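Local coordinates for protein acetyltransferase, GNAT family (Streptococcus pneumoniae, PDB 2ATR) that probably transfers an acetyl group from acetyl-CoA to an amine acceptor, as members of the GNAT family do, although its own substrate is unknown, at residues M1-V15 and E35-D49. Sequence-based numbering, arbitrary orientation.
Sequences MITIKKQEIVKLEDV and EQALSHSLVIYLALD
E35 meets L12 through its methylene root: CB lies 3.9 Å from L12 CD2, the two side chains crossing at nearly a right angle. One helical turn on, L38 sends CD1 onto the start of the helix at 12-20, 3.8 Å from L12 CA, while its CB packs against V10 O. The chain then enters strand 43-49, which runs antiparallel to strand 2-7 at 155°. At the strand's start V43 CG2 touches K6 CE, and the next residue, I44, turns to the other face, where its CD1 and CG2 both rest on V10 CG2. At Y45 the aliphatic part of a lysine covers an aromatic ring. With CG anti to the backbone N (chi1 -162°), K6 lays CB and CG over one ring face, CG 4.0 Å from the centroid of Y45 in a CH-pi contact, and carries CD on to Y45 OH, which is hydrogen-bonded to OD1 of N94. L46 wedges its methyls between Q7 and V15, CD1 lying 3.6 Å from Q7 NE2, and its backbone exchanges two nearly straight hydrogen bonds with K5. A47 CB meets I4 CD1 at 4.0 Å beside helix 83-92. L48 pairs in the same reciprocal way with T3, its O accepting from T3 N at 2.8 Å. Strand 2-7 is outermost in the chain's mixed sheet; helices 12-20 and 33-38 lie on the I44 and L46 face, helix 83-92 on the other, the β-α-α-β start of the GNAT fold.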
# COMPACT_ATOMS: atom_id res chain seq x y z
N MSE A 1 -20.94 -5.15 -1.67
CA MSE A 1 -20.10 -6.33 -1.33
C MSE A 1 -18.88 -5.95 -0.49
O MSE A 1 -18.72 -6.43 0.64
CB MSE A 1 -19.67 -7.05 -2.60
CG MSE A 1 -19.73 -8.57 -2.47
SE MSE A 1 -19.03 -9.30 -4.17
CE MSE A 1 -20.85 -9.60 -5.28
N ILE A 2 -18.02 -5.07 -1.03
CA ILE A 2 -16.78 -4.69 -0.32
C ILE A 2 -16.82 -3.34 0.38
O ILE A 2 -17.26 -2.35 -0.17
CB ILE A 2 -15.48 -4.83 -1.19
CG1 ILE A 2 -15.08 -6.31 -1.33
CG2 ILE A 2 -14.31 -4.10 -0.53
CD1 ILE A 2 -15.62 -6.97 -2.53
N THR A 3 -16.34 -3.34 1.61
CA THR A 3 -16.30 -2.18 2.45
C THR A 3 -14.86 -1.69 2.51
O THR A 3 -13.93 -2.46 2.70
CB THR A 3 -16.79 -2.52 3.88
OG1 THR A 3 -18.13 -3.01 3.79
CG2 THR A 3 -16.79 -1.31 4.76
N ILE A 4 -14.69 -0.39 2.36
CA ILE A 4 -13.38 0.22 2.58
C ILE A 4 -13.50 1.03 3.86
O ILE A 4 -14.32 1.98 3.93
CB ILE A 4 -12.90 1.07 1.37
CG1 ILE A 4 -12.98 0.30 0.02
CG2 ILE A 4 -11.52 1.76 1.66
CD1 ILE A 4 -12.12 -1.00 -0.14
N LYS A 5 -12.72 0.62 4.86
CA LYS A 5 -12.74 1.20 6.20
C LYS A 5 -11.38 1.68 6.68
O LYS A 5 -10.38 0.91 6.69
CB LYS A 5 -13.37 0.23 7.22
CG LYS A 5 -14.88 0.44 7.37
CD LYS A 5 -15.56 -0.63 8.24
CE LYS A 5 -17.10 -0.40 8.35
NZ LYS A 5 -17.51 0.25 9.64
N LYS A 6 -11.34 2.97 7.03
CA LYS A 6 -10.22 3.57 7.72
C LYS A 6 -10.06 2.98 9.09
O LYS A 6 -11.03 2.87 9.84
CB LYS A 6 -10.41 5.08 7.88
CG LYS A 6 -9.13 5.78 8.17
CD LYS A 6 -9.33 7.29 8.04
CE LYS A 6 -8.07 8.03 8.40
NZ LYS A 6 -7.59 7.66 9.75
N GLN A 7 -8.81 2.69 9.43
CA GLN A 7 -8.41 2.04 10.67
C GLN A 7 -7.50 2.92 11.51
O GLN A 7 -6.52 3.46 10.98
CB GLN A 7 -7.63 0.79 10.29
CG GLN A 7 -7.85 -0.36 11.19
CD GLN A 7 -9.21 -1.01 11.02
OE1 GLN A 7 -9.65 -1.74 11.91
NE2 GLN A 7 -9.88 -0.76 9.88
N GLU A 8 -7.79 3.04 12.81
CA GLU A 8 -6.94 3.81 13.73
C GLU A 8 -5.92 2.91 14.47
O GLU A 8 -4.73 3.19 14.51
CB GLU A 8 -7.79 4.64 14.70
CG GLU A 8 -9.25 4.15 14.85
CD GLU A 8 -10.14 5.16 15.57
OE1 GLU A 8 -10.13 6.36 15.17
OE2 GLU A 8 -10.84 4.76 16.53
N ILE A 9 -6.40 1.82 15.04
CA ILE A 9 -5.50 0.80 15.56
C ILE A 9 -5.62 -0.49 14.73
O ILE A 9 -6.72 -1.05 14.55
CB ILE A 9 -5.73 0.52 17.07
CG1 ILE A 9 -5.63 1.81 17.90
CG2 ILE A 9 -4.73 -0.54 17.59
CD1 ILE A 9 -6.42 1.72 19.27
N VAL A 10 -4.49 -0.94 14.20
CA VAL A 10 -4.45 -2.21 13.50
C VAL A 10 -3.44 -3.07 14.20
O VAL A 10 -2.25 -2.73 14.28
CB VAL A 10 -4.07 -2.09 12.00
CG1 VAL A 10 -4.21 -3.47 11.28
CG2 VAL A 10 -4.93 -1.09 11.33
N LYS A 11 -3.95 -4.19 14.73
CA LYS A 11 -3.15 -5.23 15.37
C LYS A 11 -2.76 -6.25 14.31
O LYS A 11 -3.54 -6.57 13.43
CB LYS A 11 -3.94 -5.89 16.52
CG LYS A 11 -3.95 -5.11 17.86
CD LYS A 11 -4.74 -5.86 18.98
CE LYS A 11 -6.22 -6.11 18.58
NZ LYS A 11 -6.84 -7.31 19.22
N LEU A 12 -1.53 -6.76 14.40
CA LEU A 12 -0.99 -7.66 13.39
C LEU A 12 -1.82 -8.95 13.19
O LEU A 12 -2.06 -9.37 12.04
CB LEU A 12 0.48 -7.95 13.70
CG LEU A 12 1.30 -8.99 12.93
CD1 LEU A 12 1.23 -8.81 11.43
CD2 LEU A 12 2.73 -8.88 13.39
N GLU A 13 -2.30 -9.54 14.28
CA GLU A 13 -3.16 -10.75 14.22
C GLU A 13 -4.29 -10.63 13.22
O GLU A 13 -4.57 -11.60 12.48
CB GLU A 13 -3.80 -11.08 15.57
CG GLU A 13 -2.82 -11.05 16.75
CD GLU A 13 -2.89 -9.73 17.48
OE1 GLU A 13 -4.03 -9.27 17.77
OE2 GLU A 13 -1.81 -9.16 17.78
N ASP A 14 -4.91 -9.45 13.17
CA ASP A 14 -6.06 -9.24 12.27
C ASP A 14 -5.65 -9.12 10.80
O ASP A 14 -6.48 -9.27 9.90
CB ASP A 14 -6.91 -8.03 12.72
CG ASP A 14 -7.27 -8.08 14.24
OD1 ASP A 14 -7.58 -9.18 14.77
OD2 ASP A 14 -7.22 -7.00 14.91
N VAL A 15 -4.37 -8.84 10.53
CA VAL A 15 -3.94 -8.67 9.13
C VAL A 15 -2.83 -9.61 8.67
O VAL A 15 -2.46 -9.60 7.50
CB VAL A 15 -3.50 -7.23 8.84
CG1 VAL A 15 -4.73 -6.29 8.95
CG2 VAL A 15 -2.36 -6.83 9.79
N GLU A 35 4.85 -5.47 13.25
CA GLU A 35 4.08 -5.14 14.46
C GLU A 35 4.34 -3.70 14.91
O GLU A 35 3.42 -2.91 15.10
CB GLU A 35 4.45 -6.11 15.59
CG GLU A 35 3.34 -6.36 16.56
CD GLU A 35 3.62 -7.61 17.41
OE1 GLU A 35 4.80 -7.80 17.82
OE2 GLU A 35 2.66 -8.38 17.66
N GLN A 36 5.61 -3.34 15.01
CA GLN A 36 6.02 -1.98 15.30
C GLN A 36 5.61 -0.99 14.21
O GLN A 36 5.11 0.08 14.52
CB GLN A 36 7.53 -1.92 15.59
CG GLN A 36 8.00 -2.74 16.80
CD GLN A 36 7.40 -2.23 18.10
OE1 GLN A 36 6.44 -2.80 18.61
NE2 GLN A 36 7.95 -1.14 18.63
N ALA A 37 5.81 -1.36 12.93
CA ALA A 37 5.45 -0.47 11.79
C ALA A 37 3.99 0.01 11.81
O ALA A 37 3.71 1.19 11.58
CB ALA A 37 5.76 -1.13 10.46
N LEU A 38 3.07 -0.94 12.06
CA LEU A 38 1.64 -0.70 12.06
C LEU A 38 1.22 0.45 12.98
O LEU A 38 0.20 1.09 12.73
CB LEU A 38 0.87 -1.99 12.40
CG LEU A 38 0.91 -3.11 11.37
CD1 LEU A 38 0.34 -4.42 11.97
CD2 LEU A 38 0.11 -2.71 10.13
N SER A 39 2.00 0.72 14.02
CA SER A 39 1.72 1.83 14.94
C SER A 39 2.28 3.15 14.48
O SER A 39 1.96 4.19 15.06
CB SER A 39 2.36 1.57 16.32
OG SER A 39 1.56 0.66 17.05
N HIS A 40 3.15 3.13 13.46
CA HIS A 40 3.94 4.32 13.09
C HIS A 40 3.70 4.73 11.63
O HIS A 40 4.58 5.28 10.96
CB HIS A 40 5.42 4.09 13.37
CG HIS A 40 5.72 3.79 14.80
ND1 HIS A 40 5.75 4.76 15.78
CD2 HIS A 40 5.95 2.61 15.44
CE1 HIS A 40 6.02 4.21 16.95
NE2 HIS A 40 6.14 2.90 16.77
N SER A 41 2.51 4.40 11.14
CA SER A 41 2.14 4.68 9.78
C SER A 41 1.28 5.93 9.79
O SER A 41 0.81 6.34 10.84
CB SER A 41 1.36 3.51 9.19
OG SER A 41 2.15 2.33 9.30
N LEU A 42 1.09 6.51 8.62
CA LEU A 42 0.27 7.71 8.46
C LEU A 42 -1.21 7.30 8.48
O LEU A 42 -2.04 7.94 9.12
CB LEU A 42 0.58 8.41 7.14
CG LEU A 42 1.87 9.23 7.02
CD1 LEU A 42 2.10 9.51 5.54
CD2 LEU A 42 1.76 10.56 7.82
N VAL A 43 -1.51 6.23 7.76
CA VAL A 43 -2.88 5.79 7.55
C VAL A 43 -2.92 4.32 7.15
O VAL A 43 -2.03 3.84 6.46
CB VAL A 43 -3.60 6.67 6.50
CG1 VAL A 43 -3.49 6.10 5.12
CG2 VAL A 43 -5.02 6.89 6.88
N ILE A 44 -3.96 3.63 7.60
CA ILE A 44 -4.30 2.30 7.11
C ILE A 44 -5.77 2.18 6.78
O ILE A 44 -6.61 2.55 7.58
CB ILE A 44 -3.90 1.23 8.13
CG1 ILE A 44 -2.39 1.24 8.37
CG2 ILE A 44 -4.35 -0.14 7.68
CD1 ILE A 44 -1.99 0.64 9.66
N TYR A 45 -6.08 1.66 5.60
CA TYR A 45 -7.43 1.25 5.25
C TYR A 45 -7.50 -0.26 5.04
O TYR A 45 -6.56 -0.84 4.52
CB TYR A 45 -7.92 1.98 3.99
CG TYR A 45 -8.24 3.45 4.19
CD1 TYR A 45 -9.54 3.90 4.16
CD2 TYR A 45 -7.24 4.38 4.40
CE1 TYR A 45 -9.84 5.22 4.34
CE2 TYR A 45 -7.52 5.69 4.58
CZ TYR A 45 -8.82 6.11 4.56
OH TYR A 45 -9.10 7.43 4.73
N LEU A 46 -8.60 -0.88 5.44
CA LEU A 46 -8.84 -2.30 5.12
C LEU A 46 -9.96 -2.44 4.13
O LEU A 46 -10.87 -1.58 4.09
CB LEU A 46 -9.18 -3.11 6.37
CG LEU A 46 -8.15 -3.01 7.48
CD1 LEU A 46 -8.62 -3.87 8.65
CD2 LEU A 46 -6.76 -3.48 6.95
N ALA A 47 -9.89 -3.50 3.31
CA ALA A 47 -10.97 -3.93 2.46
C ALA A 47 -11.64 -5.12 3.15
O ALA A 47 -10.93 -6.05 3.62
CB ALA A 47 -10.43 -4.36 1.11
N LEU A 48 -12.97 -5.05 3.28
CA LEU A 48 -13.77 -6.04 4.02
C LEU A 48 -14.86 -6.61 3.15
O LEU A 48 -15.58 -5.88 2.47
CB LEU A 48 -14.43 -5.42 5.26
CG LEU A 48 -13.50 -5.59 6.47
CD1 LEU A 48 -12.65 -4.37 6.73
CD2 LEU A 48 -14.33 -5.94 7.68
N ASP A 49 -15.00 -7.92 3.21
CA ASP A 49 -16.06 -8.63 2.53
C ASP A 49 -16.90 -9.13 3.71
O ASP A 49 -16.56 -10.17 4.33
CB ASP A 49 -15.46 -9.83 1.76
CG ASP A 49 -16.54 -10.69 1.08
OD1 ASP A 49 -17.73 -10.27 1.10
OD2 ASP A 49 -16.21 -11.73 0.50